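Local structure of sulfate adenylyltransferase (Allochromatium vinosum, 4DNX) at residues A[49-54]-A[225-230]; A[168-171]-A[176-179]; A[263-268]-A[281-286]. The protein catalyses the reaction of sulfate with ATP to give adenosine 5'-phosphosulfate and diphosphate, the first step from sulfate towards sulfite. One frame throughout, in Å; residues are numbered along the deposited sequence.

How the contacts relate
Contacts 1 and 3 each use one of the neighbouring strands 223-230 and 260-266 in the five-stranded parallel sheet of the Rossmann-like fold; contact 2 lies beside them. Contacts 1 and 3 nearly coincide, with centres about 2 Å apart. Met228 N lies 2.8 Å from Thr263 O, a probable hydrogen bond between the two strands. Ser53 O and Tyr282 OH, 2.8 Å apart, join the loop of contact 1 to the helix of contact 3. Contact 2 has its centre about 10 Å from that of contact 1 and about 12 Å from that of contact 3. Its Arg178 reaches both: its O lies 2.8 Å from Tyr51 OH, and its N lies 3.0 Å from Gly264 O.

Contact 1 (A[49-54]-A[225-230]); sequences AGYFSP and VIHMLL
Tyr51 reaches from the turn after helix 38-48 to His227 on strand 223-230 of the Rossmann-like sheet. The contact thus ties the PUA-like part of the chain to the ATP-sulfurylase part. Tyr51 CA and His227 CA are 12.3 Å apart, and the side chains bridge this from opposite directions. His227 NE2 donates to Tyr51 OH over 3.0 Å with an angle of 163°. The hydroxyl lies almost in the imidazole plane, in line with the N-H. Tyr51 CE1 also comes 3.6 Å from His227 CE1, so the rings also touch beside the hydrogen bond. Their planes are inclined at 44°, with centroids 5.5 Å apart. His227 CG is anti to its backbone N (chi1 -157°), which carries the ring away from the strand. Both polar ends have a second partner: Tyr51 OH bonds Arg178 O, and His227 ND1 bonds Arg284 NE. Both nitrogens of the buried imidazole are therefore engaged. Gly50 ends helix 38-48 in a Schellman motif and opens the type I turn from Gly50 to Ser53. On the sheet side, His227 stacks on Tyr265 of strand 260-266 and touches Met287 of helix 274-287.

Contact 2 (A[168-171]-A[176-179]); sequences YFQT and TFRT
The Phe177 ring is met obliquely by two side chains of helix 167-172. Phe169 CB approaches its CD1 at 3.8 Å, and Gln170 CB lies 4.0 Å from its CD2. Beyond CB, the Phe169 ring turns from Phe177 and offers a face to Tyr168, whose CE1 sits 3.8 Å above that plane, offset toward the rim. Phe177 CG is anti to the backbone N (chi1 177°), which directs the ring at the helix. Its CB rests 3.5 Å from Phe169 O. The extended Gln170 chain crosses Phe177 at about a right angle, with amide and ring planes 66° apart. Its CB, CG, CD and NE2 all pass close to Phe177 CD2. Beyond the ring, Gln170 NE2 donates to a water at 2.9 Å. That water is also beside Phe177 O, but this second spacing is too short to be relied on. Arg178 NH1 bonds the same carbonyl, Phe177 O, at 3.1 Å from above its plane, and also bonds Asp175 O. Arg178 NH2 makes a salt bridge to Glu182 of the second subunit, and Gln170 packs on Gln170 of that subunit, so the contact borders the dimer interface. Phe177 also touches Leu230 of strand 223-230, while Thr179 caps the start of helix 180-190.

Contact 3 (A[263-268]-A[281-286]); sequences TGYGFD and AYFRQN
Tyr265 projects from strand 260-266 across the ends of two side chains of helix 274-287, Phe283 and Arg284. It crosses each at about a right angle. The Phe283 ring is tilted at 51° to the phenol, with centroids 5.1 Å apart. Phe283 CE1 sits over one face of the Tyr265 ring, toward the rim, and Phe283 CZ comes 3.6 Å from Tyr265 CE2. Both rings have CG between the backbone N and the carbonyl carbon (chi1 70° in Tyr265, 68° in Phe283). This setting brings the two ring ends together. Arg284 arrives on the same side of the phenol as Phe283, but by the other flank: its NH2 is 3.3 Å from Tyr265 CE1. The guanidinium stands nearly upright to the phenol, its plane almost perpendicular. Arg284 is bent at chi2, and Phe283 CE1 lies 3.2 Å from the guanidinium plane, over one face and toward its rim. A leucine in place of Tyr265 would probably open a gap beside Phe283 CZ and remove the ring carbons that Arg284 NH2 now packs against. The buried guanidinium is also fixed by polar partners: NE bonds His227 ND1, and NH2 bonds Gln199 OE1. These hydrogen bonds would probably hold the guanidinium in its rotation and ease the burial of its charge; the rings pack against it.

Contact 1 (A[49-54]-A[225-230])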
loop_
_atom_site.group_PDB
_atom_site.type_symbol
_atom_site.label_atom_id
_atom_site.label_comp_id
_atom_site.label_asym_id
_atom_site.label_seq_id
_atom_site.Cartn_x
_atom_site.Cartn_y
_atom_site.Cartn_z
ATOM N N ALA A 49 -3.980 -2.812 -11.642
ATOM C CA ALA A 49 -3.140 -3.376 -10.546
ATOM C C ALA A 49 -2.344 -4.586 -11.022
ATOM O O ALA A 49 -1.584 -5.175 -10.235
ATOM C CB ALA A 49 -4.051 -3.767 -9.381
ATOM N N GLY A 50 -2.472 -4.951 -12.303
ATOM C CA GLY A 50 -1.674 -6.057 -12.883
ATOM C C GLY A 50 -2.268 -7.458 -12.680
ATOM O O GLY A 50 -1.715 -8.463 -13.168
ATOM N N TYR A 51 -3.389 -7.556 -11.974
ATOM C CA TYR A 51 -4.009 -8.858 -11.762
ATOM C C TYR A 51 -4.498 -9.506 -13.080
ATOM O O TYR A 51 -4.509 -10.741 -13.208
ATOM C CB TYR A 51 -5.173 -8.722 -10.798
ATOM C CG TYR A 51 -4.735 -8.515 -9.351
ATOM C CD1 TYR A 51 -4.124 -9.562 -8.637
ATOM C CD2 TYR A 51 -4.950 -7.286 -8.698
ATOM C CE1 TYR A 51 -3.718 -9.382 -7.304
ATOM C CE2 TYR A 51 -4.578 -7.064 -7.382
ATOM C CZ TYR A 51 -3.957 -8.141 -6.674
ATOM O OH TYR A 51 -3.605 -7.947 -5.367
ATOM N N PHE A 52 -4.937 -8.684 -14.050
ATOM C CA PHE A 52 -5.440 -9.218 -15.320
ATOM C C PHE A 52 -4.425 -9.037 -16.449
ATOM O O PHE A 52 -4.751 -9.029 -17.643
ATOM C CB PHE A 52 -6.796 -8.578 -15.678
ATOM C CG PHE A 52 -7.947 -8.979 -14.777
ATOM C CD1 PHE A 52 -7.854 -10.006 -13.809
ATOM C CD2 PHE A 52 -9.130 -8.283 -14.881
ATOM C CE1 PHE A 52 -8.957 -10.346 -13.016
ATOM C CE2 PHE A 52 -10.264 -8.607 -14.069
ATOM C CZ PHE A 52 -10.176 -9.603 -13.147
ATOM N N SER A 53 -3.149 -8.974 -16.067
ATOM C CA SER A 53 -2.106 -8.919 -17.080
ATOM C C SER A 53 -2.034 -10.162 -17.987
ATOM O O SER A 53 -2.369 -11.267 -17.506
ATOM C CB SER A 53 -0.724 -8.825 -16.366
ATOM O OG SER A 53 0.364 -8.832 -17.309
ATOM N N PRO A 54 -2.096 -9.908 -19.289
ATOM C CA PRO A 54 -1.339 -8.847 -19.949
ATOM C C PRO A 54 -2.403 -8.067 -20.742
ATOM O O PRO A 54 -2.064 -7.365 -21.720
ATOM C CB PRO A 54 -0.395 -9.591 -20.906
ATOM C CG PRO A 54 -1.177 -10.773 -21.315
ATOM C CD PRO A 54 -1.928 -11.183 -20.047
ATOM N N VAL A 225 0.075 -16.219 1.229
ATOM C CA VAL A 225 -0.481 -14.895 1.026
ATOM C C VAL A 225 -1.970 -15.048 1.361
ATOM O O VAL A 225 -2.664 -15.859 0.687
ATOM C CB VAL A 225 -0.315 -14.430 -0.440
ATOM C CG1 VAL A 225 -0.980 -13.023 -0.580
ATOM C CG2 VAL A 225 1.186 -14.322 -0.814
ATOM N N ILE A 226 -2.438 -14.284 2.359
ATOM C CA ILE A 226 -3.884 -14.267 2.742
ATOM C C ILE A 226 -4.376 -13.086 1.919
ATOM O O ILE A 226 -3.937 -11.948 2.132
ATOM C CB ILE A 226 -4.050 -14.028 4.235
ATOM C CG1 ILE A 226 -3.458 -15.230 5.031
ATOM C CG2 ILE A 226 -5.555 -13.878 4.531
ATOM C CD1 ILE A 226 -3.495 -15.130 6.564
ATOM N N HIS A 227 -5.211 -13.369 0.938
ATOM C CA HIS A 227 -5.576 -12.371 -0.095
ATOM C C HIS A 227 -7.040 -12.033 0.195
ATOM O O HIS A 227 -7.942 -12.783 -0.183
ATOM C CB HIS A 227 -5.358 -13.017 -1.465
ATOM C CG HIS A 227 -5.140 -12.025 -2.581
ATOM N ND1 HIS A 227 -5.585 -12.255 -3.866
ATOM C CD2 HIS A 227 -4.567 -10.804 -2.596
ATOM C CE1 HIS A 227 -5.256 -11.234 -4.644
ATOM N NE2 HIS A 227 -4.645 -10.327 -3.896
ATOM N N MET A 228 -7.255 -10.916 0.874
ATOM C CA MET A 228 -8.601 -10.588 1.385
ATOM C C MET A 228 -9.417 -9.858 0.327
ATOM O O MET A 228 -8.889 -8.985 -0.401
ATOM C CB MET A 228 -8.507 -9.725 2.654
ATOM C CG MET A 228 -7.898 -10.487 3.959
ATOM S SD MET A 228 -7.769 -9.375 5.362
ATOM C CE MET A 228 -6.686 -8.060 4.741
ATOM N N LEU A 229 -10.684 -10.237 0.204
ATOM C CA LEU A 229 -11.527 -9.583 -0.784
ATOM C C LEU A 229 -12.039 -8.315 -0.098
ATOM O O LEU A 229 -12.795 -8.387 0.877
ATOM C CB LEU A 229 -12.664 -10.519 -1.235
ATOM C CG LEU A 229 -13.732 -9.844 -2.121
ATOM C CD1 LEU A 229 -13.111 -9.000 -3.274
ATOM C CD2 LEU A 229 -14.603 -10.959 -2.647
ATOM N N LEU A 230 -11.606 -7.147 -0.590
ATOM C CA LEU A 230 -12.017 -5.860 -0.061
ATOM C C LEU A 230 -13.276 -5.378 -0.787
ATOM O O LEU A 230 -13.404 -5.558 -1.996
ATOM C CB LEU A 230 -10.905 -4.821 -0.310
ATOM C CG LEU A 230 -9.580 -5.311 0.280
ATOM C CD1 LEU A 230 -8.464 -4.359 -0.183
ATOM C CD2 LEU A 230 -9.607 -5.395 1.787
#

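Contact 2 (A[168-171]-A[176-179])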
loop_
_atom_site.group_PDB
_atom_site.type_symbol
_atom_site.label_atom_id
_atom_site.label_comp_id
_atom_site.label_asym_id
_atom_site.label_seq_id
_atom_site.Cartn_x
_atom_site.Cartn_y
_atom_site.Cartn_z
ATOM N N TYR A 168 -12.085 3.218 -4.262
ATOM C CA TYR A 168 -12.241 3.211 -2.842
ATOM C C TYR A 168 -11.496 2.042 -2.216
ATOM O O TYR A 168 -11.282 2.042 -0.983
ATOM C CB TYR A 168 -13.752 3.159 -2.475
ATOM C CG TYR A 168 -14.407 1.828 -2.727
ATOM C CD1 TYR A 168 -14.996 1.533 -3.964
ATOM C CD2 TYR A 168 -14.481 0.879 -1.717
ATOM C CE1 TYR A 168 -15.614 0.286 -4.200
ATOM C CE2 TYR A 168 -15.043 -0.346 -1.943
ATOM C CZ TYR A 168 -15.648 -0.628 -3.150
ATOM O OH TYR A 168 -16.246 -1.850 -3.348
ATOM N N PHE A 169 -11.062 1.069 -3.021
ATOM C CA PHE A 169 -10.372 -0.097 -2.439
ATOM C C PHE A 169 -9.061 0.356 -1.775
ATOM O O PHE A 169 -8.664 -0.176 -0.718
ATOM C CB PHE A 169 -10.052 -1.129 -3.525
ATOM C CG PHE A 169 -11.275 -1.630 -4.265
ATOM C CD1 PHE A 169 -12.254 -2.391 -3.591
ATOM C CD2 PHE A 169 -11.480 -1.317 -5.598
ATOM C CE1 PHE A 169 -13.387 -2.893 -4.273
ATOM C CE2 PHE A 169 -12.624 -1.789 -6.299
ATOM C CZ PHE A 169 -13.584 -2.581 -5.632
ATOM N N GLN A 170 -8.343 1.279 -2.430
ATOM C CA GLN A 170 -7.138 1.840 -1.809
ATOM C C GLN A 170 -7.427 2.886 -0.764
ATOM O O GLN A 170 -6.864 2.801 0.337
ATOM C CB GLN A 170 -6.063 2.346 -2.808
ATOM C CG GLN A 170 -4.692 2.493 -2.066
ATOM C CD GLN A 170 -3.491 2.641 -2.997
ATOM O OE1 GLN A 170 -3.560 3.396 -3.968
ATOM N NE2 GLN A 170 -2.362 1.945 -2.662
ATOM N N THR A 171 -8.356 3.816 -1.044
ATOM C CA THR A 171 -8.660 4.900 -0.120
ATOM C C THR A 171 -9.175 4.367 1.228
ATOM O O THR A 171 -8.801 4.883 2.297
ATOM C CB THR A 171 -9.756 5.850 -0.721
ATOM O OG1 THR A 171 -9.322 6.270 -2.023
ATOM C CG2 THR A 171 -9.901 7.120 0.164
ATOM N N THR A 176 -3.875 -2.509 3.472
ATOM C CA THR A 176 -4.042 -3.861 3.006
ATOM C C THR A 176 -4.155 -3.991 1.486
ATOM O O THR A 176 -3.679 -4.968 0.926
ATOM C CB THR A 176 -5.248 -4.578 3.677
ATOM O OG1 THR A 176 -6.403 -3.759 3.547
ATOM C CG2 THR A 176 -4.961 -4.771 5.174
ATOM N N PHE A 177 -4.770 -3.005 0.812
ATOM C CA PHE A 177 -4.875 -3.076 -0.628
ATOM C C PHE A 177 -3.487 -3.145 -1.239
ATOM O O PHE A 177 -2.631 -2.331 -0.876
ATOM C CB PHE A 177 -5.625 -1.881 -1.245
ATOM C CG PHE A 177 -5.665 -1.936 -2.734
ATOM C CD1 PHE A 177 -6.635 -2.700 -3.398
ATOM C CD2 PHE A 177 -4.650 -1.290 -3.503
ATOM C CE1 PHE A 177 -6.643 -2.780 -4.803
ATOM C CE2 PHE A 177 -4.619 -1.424 -4.912
ATOM C CZ PHE A 177 -5.641 -2.136 -5.552
ATOM N N ARG A 178 -3.301 -4.131 -2.145
ATOM C CA ARG A 178 -2.005 -4.321 -2.850
ATOM C C ARG A 178 -2.248 -4.641 -4.306
ATOM O O ARG A 178 -3.202 -5.321 -4.643
ATOM C CB ARG A 178 -1.255 -5.548 -2.288
ATOM C CG ARG A 178 -0.747 -5.295 -0.945
ATOM C CD ARG A 178 0.536 -4.462 -0.952
ATOM N NE ARG A 178 1.050 -4.498 0.401
ATOM C CZ ARG A 178 0.550 -3.809 1.428
ATOM N NH1 ARG A 178 -0.467 -2.952 1.265
ATOM N NH2 ARG A 178 1.089 -3.963 2.634
ATOM N N THR A 179 -1.353 -4.153 -5.149
ATOM C CA THR A 179 -1.344 -4.554 -6.543
ATOM C C THR A 179 -0.680 -5.911 -6.674
ATOM O O THR A 179 0.084 -6.333 -5.780
ATOM C CB THR A 179 -0.554 -3.544 -7.415
ATOM O OG1 THR A 179 0.816 -3.474 -6.964
ATOM C CG2 THR A 179 -1.222 -2.152 -7.328
HETATM O O HOH W 1 -2.541 0.158 -0.398
#

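Contact 3 (A[263-268]-A[281-286])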
loop_
_atom_site.group_PDB
_atom_site.type_symbol
_atom_site.label_atom_id
_atom_site.label_comp_id
_atom_site.label_asym_id
_atom_site.label_seq_id
_atom_site.Cartn_x
_atom_site.Cartn_y
_atom_site.Cartn_z
ATOM N N THR A 263 -2.879 -9.302 2.849
ATOM C CA THR A 263 -3.012 -8.397 1.684
ATOM C C THR A 263 -4.454 -8.410 1.272
ATOM O O THR A 263 -5.263 -9.204 1.780
ATOM C CB THR A 263 -2.231 -8.910 0.449
ATOM O OG1 THR A 263 -2.844 -10.104 -0.051
ATOM C CG2 THR A 263 -0.730 -9.151 0.772
ATOM N N GLY A 264 -4.768 -7.575 0.298
ATOM C CA GLY A 264 -6.146 -7.512 -0.210
ATOM C C GLY A 264 -6.248 -6.979 -1.621
ATOM O O GLY A 264 -5.308 -6.333 -2.149
ATOM N N TYR A 265 -7.404 -7.225 -2.242
ATOM C CA TYR A 265 -7.612 -6.743 -3.591
ATOM C C TYR A 265 -9.074 -6.342 -3.734
ATOM O O TYR A 265 -9.897 -6.665 -2.890
ATOM C CB TYR A 265 -7.251 -7.841 -4.611
ATOM C CG TYR A 265 -8.216 -9.009 -4.625
ATOM C CD1 TYR A 265 -8.247 -9.925 -3.585
ATOM C CD2 TYR A 265 -9.183 -9.113 -5.646
ATOM C CE1 TYR A 265 -9.134 -10.958 -3.594
ATOM C CE2 TYR A 265 -10.106 -10.159 -5.654
ATOM C CZ TYR A 265 -10.075 -11.053 -4.608
ATOM O OH TYR A 265 -10.950 -12.108 -4.626
ATOM N N GLY A 266 -9.365 -5.636 -4.825
ATOM C CA GLY A 266 -10.751 -5.165 -5.059
ATOM C C GLY A 266 -11.300 -5.611 -6.411
ATOM O O GLY A 266 -10.718 -5.293 -7.450
ATOM N N PHE A 267 -12.440 -6.329 -6.370
ATOM C CA PHE A 267 -13.078 -6.880 -7.573
ATOM C C PHE A 267 -14.481 -7.424 -7.164
ATOM O O PHE A 267 -14.596 -8.142 -6.164
ATOM C CB PHE A 267 -12.250 -8.060 -8.112
ATOM C CG PHE A 267 -12.826 -8.700 -9.360
ATOM C CD1 PHE A 267 -12.902 -7.980 -10.568
ATOM C CD2 PHE A 267 -13.275 -10.012 -9.326
ATOM C CE1 PHE A 267 -13.424 -8.593 -11.723
ATOM C CE2 PHE A 267 -13.792 -10.626 -10.466
ATOM C CZ PHE A 267 -13.858 -9.890 -11.683
ATOM N N ASP A 268 -15.531 -7.080 -7.909
ATOM C CA ASP A 268 -16.872 -7.540 -7.489
ATOM C C ASP A 268 -17.004 -9.035 -7.748
ATOM O O ASP A 268 -16.709 -9.509 -8.839
ATOM C CB ASP A 268 -17.979 -6.763 -8.226
ATOM C CG ASP A 268 -18.142 -5.329 -7.714
ATOM O OD1 ASP A 268 -17.626 -4.996 -6.618
ATOM O OD2 ASP A 268 -18.817 -4.514 -8.400
ATOM N N ALA A 281 -7.447 -18.426 -10.014
ATOM C CA ALA A 281 -6.130 -19.032 -10.266
ATOM C C ALA A 281 -5.283 -18.138 -11.175
ATOM O O ALA A 281 -4.076 -17.907 -10.932
ATOM C CB ALA A 281 -6.276 -20.464 -10.823
ATOM N N TYR A 282 -5.932 -17.572 -12.187
ATOM C CA TYR A 282 -5.233 -16.709 -13.135
ATOM C C TYR A 282 -4.575 -15.514 -12.429
ATOM O O TYR A 282 -3.344 -15.293 -12.582
ATOM C CB TYR A 282 -6.254 -16.226 -14.145
ATOM C CG TYR A 282 -5.663 -15.403 -15.288
ATOM C CD1 TYR A 282 -5.281 -14.073 -15.085
ATOM C CD2 TYR A 282 -5.530 -15.964 -16.540
ATOM C CE1 TYR A 282 -4.706 -13.326 -16.156
ATOM C CE2 TYR A 282 -4.991 -15.256 -17.619
ATOM C CZ TYR A 282 -4.578 -13.932 -17.407
ATOM O OH TYR A 282 -4.025 -13.248 -18.469
ATOM N N PHE A 283 -5.348 -14.758 -11.646
ATOM C CA PHE A 283 -4.755 -13.573 -11.024
ATOM C C PHE A 283 -3.807 -13.865 -9.858
ATOM O O PHE A 283 -2.887 -13.074 -9.585
ATOM C CB PHE A 283 -5.748 -12.418 -10.772
ATOM C CG PHE A 283 -6.808 -12.647 -9.723
ATOM C CD1 PHE A 283 -6.530 -12.467 -8.367
ATOM C CD2 PHE A 283 -8.137 -12.823 -10.136
ATOM C CE1 PHE A 283 -7.592 -12.589 -7.391
ATOM C CE2 PHE A 283 -9.199 -12.951 -9.209
ATOM C CZ PHE A 283 -8.932 -12.815 -7.828
ATOM N N ARG A 284 -3.989 -15.042 -9.254
ATOM C CA ARG A 284 -3.067 -15.456 -8.200
ATOM C C ARG A 284 -1.726 -15.841 -8.794
ATOM O O ARG A 284 -0.674 -15.664 -8.153
ATOM C CB ARG A 284 -3.664 -16.592 -7.352
ATOM C CG ARG A 284 -4.357 -16.117 -6.071
ATOM C CD ARG A 284 -5.472 -15.271 -6.367
ATOM N NE ARG A 284 -6.240 -14.651 -5.251
ATOM C CZ ARG A 284 -7.517 -14.881 -4.919
ATOM N NH1 ARG A 284 -8.219 -15.882 -5.448
ATOM N NH2 ARG A 284 -8.121 -14.079 -4.033
ATOM N N GLN A 285 -1.721 -16.406 -9.992
ATOM C CA GLN A 285 -0.425 -16.683 -10.655
ATOM C C GLN A 285 0.238 -15.353 -10.966
ATOM O O GLN A 285 1.462 -15.197 -10.752
ATOM C CB GLN A 285 -0.601 -17.531 -11.923
ATOM C CG GLN A 285 0.764 -17.858 -12.587
ATOM C CD GLN A 285 0.654 -18.795 -13.779
ATOM O OE1 GLN A 285 -0.133 -19.752 -13.776
ATOM N NE2 GLN A 285 1.502 -18.562 -14.790
ATOM N N ASN A 286 -0.549 -14.392 -11.470
ATOM C CA ASN A 286 0.041 -13.059 -11.741
ATOM C C ASN A 286 0.706 -12.371 -10.525
ATOM O O ASN A 286 1.738 -11.745 -10.663
ATOM C CB ASN A 286 -0.984 -12.123 -12.410
ATOM C CG ASN A 286 -1.040 -12.334 -13.900
ATOM O OD1 ASN A 286 -0.093 -12.855 -14.495
ATOM N ND2 ASN A 286 -2.124 -11.887 -14.526
#